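Long-range contact in PmbA-related protein (Thermotoga maritima, PDB 1VL4), which may act as a metallopeptidase, the activity generally assigned to its PmbA/TldD (U62) family, and is a putative modulator of DNA gyrase: residues 244-256 with 374-387. Numbering follows the deposited sequence.
Sequences LLDLMEMFIPMIS and MHAGANSISGEFSL
Met-250 pushes its side chain into the loop 378-383 and the start of strand 384-395. The chain bends at chi3 (-74°), which brings CE to the backbone oxygens of Gly-383 (3.3 Å) and Asn-379, while SD lies against CB of Ala-378 and obliquely beside the Phe-385 ring, 5.3 Å from its centroid, a Met-aromatic contact. Leu-247, CG anti to the backbone N (chi1 -171°), lays CD1 over one face of that ring and meets Leu-387 CD1 at 3.6 Å; Phe-412 and Leu-415 of helix 412-417 also touch this leucine. Met-374 crosses it at about a right angle, SD against CD1, its methyl by Asp-246 O. Met-254, extended, sets CE 3.7 Å from Gly-383 CA. Toward solvent the packing thins: Pro-253 CG lies 3.7 Å from Ser-380 OG, and Ile-381 points away. Ser-380 OG donates to Met-250 O (3.0 Å), in the carbonyl plane on a lone pair. With an alanine in place of Ser-380, that carbonyl would probably lose this donor, weakening the link between loop and 3-10 turn 248-250. Gly-383 N bonds Asn-379 O (2.6 Å) and Asn-379 N bonds Glu-384 O, while Asn-379 OD1 accepts from Ser-382 N: a G1 beta bulge with an Asx motif, opening strand 384-395 of the C-terminal domain's mixed sheet.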
ATOM      1  N   LEU A 244      -2.839  18.824 -13.210  1.00 14.78           N
ATOM      2  CA  LEU A 244      -3.848  18.143 -14.002  1.00 12.42           C
ATOM      3  C   LEU A 244      -3.461  16.696 -14.210  1.00 13.96           C
ATOM      4  O   LEU A 244      -4.333  15.835 -14.236  1.00 14.80           O
ATOM      5  CB  LEU A 244      -4.069  18.872 -15.327  1.00 13.29           C
ATOM      6  CG  LEU A 244      -5.106  18.275 -16.264  1.00 16.70           C
ATOM      7  CD1 LEU A 244      -6.497  18.318 -15.630  1.00 18.85           C
ATOM      8  CD2 LEU A 244      -5.082  19.051 -17.567  1.00 10.23           C
ATOM      9  N   LEU A 245      -2.163  16.428 -14.360  1.00 14.26           N
ATOM     10  CA  LEU A 245      -1.665  15.054 -14.498  1.00 16.39           C
ATOM     11  C   LEU A 245      -2.153  14.194 -13.320  1.00 16.03           C
ATOM     12  O   LEU A 245      -2.530  13.058 -13.538  1.00 14.18           O
ATOM     13  CB  LEU A 245      -0.125  14.987 -14.553  1.00 11.35           C
ATOM     14  CG  LEU A 245       0.507  15.423 -15.853  1.00 15.14           C
ATOM     15  CD1 LEU A 245       1.992  15.632 -15.654  1.00 14.33           C
ATOM     16  CD2 LEU A 245       0.194  14.372 -16.937  1.00 18.06           C
ATOM     17  N   ASP A 246      -2.108  14.714 -12.098  1.00 17.74           N
ATOM     18  CA  ASP A 246      -2.656  13.954 -10.936  1.00 18.66           C
ATOM     19  C   ASP A 246      -4.188  13.891 -10.908  1.00 17.92           C
ATOM     20  O   ASP A 246      -4.795  12.825 -10.670  1.00 17.12           O
ATOM     21  CB  ASP A 246      -2.183  14.526  -9.611  1.00 17.07           C
ATOM     22  CG  ASP A 246      -0.683  14.451  -9.428  1.00 26.94           C
ATOM     23  OD1 ASP A 246      -0.008  13.618 -10.089  1.00 30.99           O
ATOM     24  OD2 ASP A 246      -0.175  15.274  -8.626  1.00 30.22           O
ATOM     25  N   LEU A 247      -4.812  15.035 -11.170  1.00 17.24           N
ATOM     26  CA  LEU A 247      -6.243  15.131 -11.075  1.00 13.34           C
ATOM     27  C   LEU A 247      -6.927  14.212 -12.060  1.00 13.47           C
ATOM     28  O   LEU A 247      -7.916  13.551 -11.699  1.00 14.33           O
ATOM     29  CB  LEU A 247      -6.698  16.596 -11.266  1.00 16.34           C
ATOM     30  CG  LEU A 247      -8.192  16.827 -10.964  1.00 16.47           C
ATOM     31  CD1 LEU A 247      -8.528  16.501  -9.516  1.00 18.73           C
ATOM     32  CD2 LEU A 247      -8.556  18.242 -11.241  1.00 21.46           C
ATOM     33  N   MET A 248      -6.365  14.119 -13.277  1.00 14.33           N
ATOM     34  CA  MET A 248      -6.899  13.285 -14.353  1.00 16.33           C
ATOM     35  C   MET A 248      -7.012  11.815 -13.959  1.00 14.38           C
ATOM     36  O   MET A 248      -7.721  11.054 -14.604  1.00 16.63           O
ATOM     37  CB  MET A 248      -5.960  13.288 -15.577  1.00 13.27           C
ATOM     38  CG  MET A 248      -6.080  14.440 -16.474  1.00 29.41           C
ATOM     39  SD  MET A 248      -4.691  14.335 -17.637  1.00 25.94           S
ATOM     40  CE  MET A 248      -5.086  12.999 -18.736  1.00 14.47           C
ATOM     41  N   GLU A 249      -6.187  11.373 -13.026  1.00 15.56           N
ATOM     42  CA  GLU A 249      -6.259   9.995 -12.584  1.00 17.86           C
ATOM     43  C   GLU A 249      -7.628   9.608 -12.088  1.00 18.16           C
ATOM     44  O   GLU A 249      -8.007   8.431 -12.191  1.00 18.27           O
ATOM     45  CB  GLU A 249      -5.222   9.731 -11.490  1.00 19.08           C
ATOM     46  CG  GLU A 249      -3.833   9.966 -12.087  1.00 27.40           C
ATOM     47  CD  GLU A 249      -2.876   8.950 -11.642  1.00 39.87           C
ATOM     48  OE1 GLU A 249      -2.406   9.108 -10.496  1.00 46.41           O
ATOM     49  OE2 GLU A 249      -2.638   7.990 -12.427  1.00 49.00           O
ATOM     50  N   MET A 250      -8.388  10.576 -11.571  1.00 17.16           N
ATOM     51  CA  MET A 250      -9.741  10.253 -11.089  1.00 17.28           C
ATOM     52  C   MET A 250     -10.735   9.964 -12.235  1.00 17.73           C
ATOM     53  O   MET A 250     -11.845   9.480 -12.017  1.00 21.28           O
ATOM     54  CB  MET A 250     -10.222  11.333 -10.140  1.00 18.18           C
ATOM     55  CG  MET A 250     -10.900  12.550 -10.785  1.00 15.97           C
ATOM     56  SD  MET A 250     -11.467  13.681  -9.477  1.00 16.83           S
ATOM     57  CE  MET A 250     -12.905  12.833  -8.802  1.00  9.84           C
ATOM     58  N   PHE A 251     -10.312  10.219 -13.468  1.00 15.24           N
ATOM     59  CA  PHE A 251     -11.124   9.894 -14.631  1.00 15.68           C
ATOM     60  C   PHE A 251     -11.028   8.401 -14.976  1.00 12.90           C
ATOM     61  O   PHE A 251     -11.895   7.836 -15.623  1.00 13.83           O
ATOM     62  CB  PHE A 251     -10.629  10.734 -15.801  1.00 14.31           C
ATOM     63  CG  PHE A 251     -11.570  10.784 -16.975  1.00 18.15           C
ATOM     64  CD1 PHE A 251     -12.888  11.157 -16.815  1.00 15.34           C
ATOM     65  CD2 PHE A 251     -11.122  10.466 -18.238  1.00 14.98           C
ATOM     66  CE1 PHE A 251     -13.756  11.196 -17.928  1.00 17.83           C
ATOM     67  CE2 PHE A 251     -11.955  10.524 -19.337  1.00 19.72           C
ATOM     68  CZ  PHE A 251     -13.271  10.897 -19.189  1.00 16.09           C
ATOM     69  N   ILE A 252      -9.970   7.763 -14.528  1.00 12.66           N
ATOM     70  CA  ILE A 252      -9.653   6.405 -14.993  1.00 14.71           C
ATOM     71  C   ILE A 252     -10.723   5.359 -14.561  1.00 14.29           C
ATOM     72  O   ILE A 252     -11.255   4.651 -15.422  1.00 17.87           O
ATOM     73  CB  ILE A 252      -8.212   6.024 -14.618  1.00 14.12           C
ATOM     74  CG1 ILE A 252      -7.220   6.772 -15.526  1.00 16.45           C
ATOM     75  CG2 ILE A 252      -8.028   4.490 -14.682  1.00 20.57           C
ATOM     76  CD1 ILE A 252      -5.709   6.598 -15.126  1.00 19.02           C
ATOM     77  N   PRO A 253     -11.098   5.314 -13.262  1.00 17.77           N
ATOM     78  CA  PRO A 253     -12.219   4.421 -12.896  1.00 16.04           C
ATOM     79  C   PRO A 253     -13.551   4.710 -13.616  1.00 16.42           C
ATOM     80  O   PRO A 253     -14.323   3.786 -13.893  1.00 13.25           O
ATOM     81  CB  PRO A 253     -12.349   4.613 -11.377  1.00 18.31           C
ATOM     82  CG  PRO A 253     -11.061   5.243 -10.910  1.00 18.75           C
ATOM     83  CD  PRO A 253     -10.530   6.009 -12.089  1.00 13.89           C
ATOM     84  N   MET A 254     -13.811   5.977 -13.966  1.00 15.88           N
ATOM     85  CA  MET A 254     -15.063   6.368 -14.653  1.00 13.31           C
ATOM     86  C   MET A 254     -15.231   5.754 -16.030  1.00 12.59           C
ATOM     87  O   MET A 254     -16.352   5.488 -16.482  1.00 11.65           O
ATOM     88  CB  MET A 254     -15.139   7.895 -14.829  1.00 13.94           C
ATOM     89  CG  MET A 254     -14.833   8.651 -13.566  1.00 13.78           C
ATOM     90  SD  MET A 254     -15.134  10.396 -13.779  1.00 18.93           S
ATOM     91  CE  MET A 254     -14.896  10.924 -12.088  1.00 11.48           C
ATOM     92  N   ILE A 255     -14.107   5.554 -16.707  1.00 11.76           N
ATOM     93  CA  ILE A 255     -14.142   5.071 -18.078  1.00 14.02           C
ATOM     94  C   ILE A 255     -13.985   3.547 -18.177  1.00 14.30           C
ATOM     95  O   ILE A 255     -14.132   3.001 -19.257  1.00 17.43           O
ATOM     96  CB  ILE A 255     -13.148   5.828 -19.006  1.00  9.08           C
ATOM     97  CG1 ILE A 255     -11.705   5.671 -18.573  1.00 16.88           C
ATOM     98  CG2 ILE A 255     -13.636   7.256 -19.195  1.00 17.10           C
ATOM     99  CD1 ILE A 255     -10.689   6.331 -19.547  1.00 14.29           C
ATOM    100  N   SER A 256     -13.760   2.860 -17.053  1.00 14.88           N
ATOM    101  CA  SER A 256     -13.931   1.374 -17.028  1.00 12.49           C
ATOM    102  C   SER A 256     -15.357   0.868 -17.329  1.00 10.25           C
ATOM    103  O   SER A 256     -16.328   1.152 -16.584  1.00 11.57           O
ATOM    104  CB  SER A 256     -13.453   0.817 -15.697  1.00 14.43           C
ATOM    105  OG  SER A 256     -13.818  -0.528 -15.582  1.00 17.91           O
ATOM    106  N   MET A 374      -5.331  13.110  -3.054  1.00 24.56           N
ATOM    107  CA  MET A 374      -6.246  12.476  -4.000  1.00 25.55           C
ATOM    108  C   MET A 374      -6.930  11.250  -3.378  1.00 26.77           C
ATOM    109  O   MET A 374      -8.142  11.047  -3.538  1.00 25.10           O
ATOM    110  CB  MET A 374      -5.482  12.054  -5.253  1.00 26.21           C
ATOM    111  CG  MET A 374      -5.057  13.192  -6.197  1.00 33.40           C
ATOM    112  SD  MET A 374      -6.418  13.815  -7.189  1.00 32.33           S
ATOM    113  CE  MET A 374      -6.857  12.424  -8.227  1.00 28.39           C
ATOM    114  N   HIS A 375      -6.167  10.452  -2.636  1.00 28.65           N
ATOM    115  CA  HIS A 375      -6.721   9.225  -2.066  1.00 28.93           C
ATOM    116  C   HIS A 375      -7.945   9.510  -1.216  1.00 25.61           C
ATOM    117  O   HIS A 375      -8.996   8.922  -1.433  1.00 25.10           O
ATOM    118  CB  HIS A 375      -5.674   8.484  -1.245  1.00 33.62           C
ATOM    119  CG  HIS A 375      -6.057   7.070  -0.920  1.00 37.67           C
ATOM    120  ND1 HIS A 375      -6.498   6.682   0.333  1.00 42.74           N
ATOM    121  CD2 HIS A 375      -6.074   5.954  -1.690  1.00 39.99           C
ATOM    122  CE1 HIS A 375      -6.757   5.385   0.321  1.00 41.93           C
ATOM    123  NE2 HIS A 375      -6.507   4.920  -0.893  1.00 45.49           N
ATOM    124  N   ALA A 376      -7.830  10.445  -0.277  1.00 25.65           N
ATOM    125  CA  ALA A 376      -8.958  10.792   0.579  1.00 23.92           C
ATOM    126  C   ALA A 376      -9.923  11.736  -0.106  1.00 22.71           C
ATOM    127  O   ALA A 376     -11.103  11.716   0.205  1.00 25.04           O
ATOM    128  CB  ALA A 376      -8.478  11.413   1.908  1.00 25.29           C
ATOM    129  N   GLY A 377      -9.415  12.562  -1.021  1.00 20.01           N
ATOM    130  CA  GLY A 377     -10.108  13.758  -1.509  1.00 21.03           C
ATOM    131  C   GLY A 377     -10.820  13.671  -2.841  1.00 19.25           C
ATOM    132  O   GLY A 377     -11.578  14.583  -3.174  1.00 17.78           O
ATOM    133  N   ALA A 378     -10.610  12.580  -3.583  1.00 17.67           N
ATOM    134  CA  ALA A 378     -11.160  12.437  -4.939  1.00 17.86           C
ATOM    135  C   ALA A 378     -12.132  11.259  -5.053  1.00 18.52           C
ATOM    136  O   ALA A 378     -11.717  10.155  -4.840  1.00 22.92           O
ATOM    137  CB  ALA A 378     -10.035  12.276  -5.904  1.00 17.05           C
ATOM    138  N   ASN A 379     -13.412  11.495  -5.351  1.00 15.92           N
ATOM    139  CA  ASN A 379     -14.399  10.434  -5.473  1.00 14.92           C
ATOM    140  C   ASN A 379     -14.783  10.167  -6.922  1.00 16.98           C
ATOM    141  O   ASN A 379     -15.565  10.914  -7.517  1.00 15.65           O
ATOM    142  CB  ASN A 379     -15.670  10.744  -4.657  1.00 17.16           C
ATOM    143  CG  ASN A 379     -16.629   9.549  -4.576  1.00 20.98           C
ATOM    144  OD1 ASN A 379     -16.904   8.899  -5.580  1.00 19.08           O
ATOM    145  ND2 ASN A 379     -17.154   9.273  -3.377  1.00 16.46           N
ATOM    146  N   SER A 380     -14.254   9.071  -7.470  1.00 17.21           N
ATOM    147  CA  SER A 380     -14.500   8.693  -8.849  1.00 18.78           C
ATOM    148  C   SER A 380     -15.907   8.136  -9.077  1.00 18.51           C
ATOM    149  O   SER A 380     -16.368   8.035 -10.228  1.00 16.71           O
ATOM    150  CB  SER A 380     -13.428   7.720  -9.316  1.00 20.66           C
ATOM    151  OG  SER A 380     -12.144   8.349  -9.266  1.00 23.20           O
ATOM    152  N   ILE A 381     -16.623   7.808  -8.005  1.00 17.10           N
ATOM    153  CA  ILE A 381     -17.999   7.357  -8.198  1.00 15.52           C
ATOM    154  C   ILE A 381     -18.889   8.556  -8.446  1.00 15.10           C
ATOM    155  O   ILE A 381     -19.737   8.524  -9.312  1.00 18.67           O
ATOM    156  CB  ILE A 381     -18.531   6.492  -7.037  1.00 16.96           C
ATOM    157  CG1 ILE A 381     -17.598   5.311  -6.758  1.00 19.90           C
ATOM    158  CG2 ILE A 381     -19.946   5.952  -7.379  1.00 20.54           C
ATOM    159  CD1 ILE A 381     -17.893   4.642  -5.426  1.00 19.97           C
ATOM    160  N   SER A 382     -18.719   9.611  -7.668  1.00 15.76           N
ATOM    161  CA  SER A 382     -19.558  10.814  -7.819  1.00 17.73           C
ATOM    162  C   SER A 382     -18.939  11.820  -8.780  1.00 15.88           C
ATOM    163  O   SER A 382     -19.641  12.642  -9.352  1.00 19.20           O
ATOM    164  CB  SER A 382     -19.708  11.529  -6.486  1.00 13.93           C
ATOM    165  OG  SER A 382     -18.437  11.781  -5.931  1.00 16.00           O
ATOM    166  N   GLY A 383     -17.618  11.783  -8.880  1.00 16.69           N
ATOM    167  CA  GLY A 383     -16.840  12.816  -9.573  1.00 15.61           C
ATOM    168  C   GLY A 383     -16.357  13.931  -8.658  1.00 15.33           C
ATOM    169  O   GLY A 383     -15.514  14.768  -9.056  1.00 14.35           O
ATOM    170  N   GLU A 384     -16.860  13.945  -7.424  1.00 13.95           N
ATOM    171  CA  GLU A 384     -16.569  15.030  -6.504  1.00 14.30           C
ATOM    172  C   GLU A 384     -15.155  14.932  -5.982  1.00 14.97           C
ATOM    173  O   GLU A 384     -14.640  13.832  -5.734  1.00 13.51           O
ATOM    174  CB  GLU A 384     -17.537  15.030  -5.321  1.00 16.05           C
ATOM    175  CG  GLU A 384     -18.976  15.276  -5.682  1.00 20.04           C
ATOM    176  CD  GLU A 384     -19.191  16.638  -6.278  1.00 29.14           C
ATOM    177  OE1 GLU A 384     -18.698  17.641  -5.705  1.00 32.72           O
ATOM    178  OE2 GLU A 384     -19.866  16.695  -7.318  1.00 28.22           O
ATOM    179  N   PHE A 385     -14.523  16.107  -5.860  1.00 14.30           N
ATOM    180  CA  PHE A 385     -13.206  16.235  -5.279  1.00 13.28           C
ATOM    181  C   PHE A 385     -13.198  17.452  -4.381  1.00 13.07           C
ATOM    182  O   PHE A 385     -13.985  18.380  -4.580  1.00 12.86           O
ATOM    183  CB  PHE A 385     -12.074  16.292  -6.350  1.00 14.44           C
ATOM    184  CG  PHE A 385     -12.092  17.556  -7.234  1.00 15.42           C
ATOM    185  CD1 PHE A 385     -11.474  18.739  -6.817  1.00  9.70           C
ATOM    186  CD2 PHE A 385     -12.719  17.541  -8.473  1.00 11.08           C
ATOM    187  CE1 PHE A 385     -11.493  19.869  -7.605  1.00  9.53           C
ATOM    188  CE2 PHE A 385     -12.740  18.679  -9.267  1.00 12.74           C
ATOM    189  CZ  PHE A 385     -12.136  19.837  -8.832  1.00 15.78           C
ATOM    190  N   SER A 386     -12.327  17.390  -3.380  1.00 15.54           N
ATOM    191  CA  SER A 386     -12.004  18.481  -2.458  1.00 15.48           C
ATOM    192  C   SER A 386     -10.552  18.266  -2.006  1.00 15.36           C
ATOM    193  O   SER A 386     -10.228  17.306  -1.304  1.00 16.37           O
ATOM    194  CB  SER A 386     -12.905  18.468  -1.244  1.00 17.67           C
ATOM    195  OG  SER A 386     -12.506  19.498  -0.366  1.00 21.03           O
ATOM    196  N   LEU A 387      -9.671  19.141  -2.441  1.00 15.29           N
ATOM    197  CA  LEU A 387      -8.252  18.846  -2.475  1.00 13.72           C
ATOM    198  C   LEU A 387      -7.475  20.058  -2.033  1.00 14.06           C
ATOM    199  O   LEU A 387      -7.758  21.190  -2.474  1.00 16.40           O
ATOM    200  CB  LEU A 387      -7.821  18.474  -3.907  1.00 11.92           C
ATOM    201  CG  LEU A 387      -8.384  17.190  -4.520  1.00 16.94           C
ATOM    202  CD1 LEU A 387      -8.071  17.153  -5.998  1.00 17.42           C
ATOM    203  CD2 LEU A 387      -7.860  15.926  -3.814  1.00 22.40           C
TER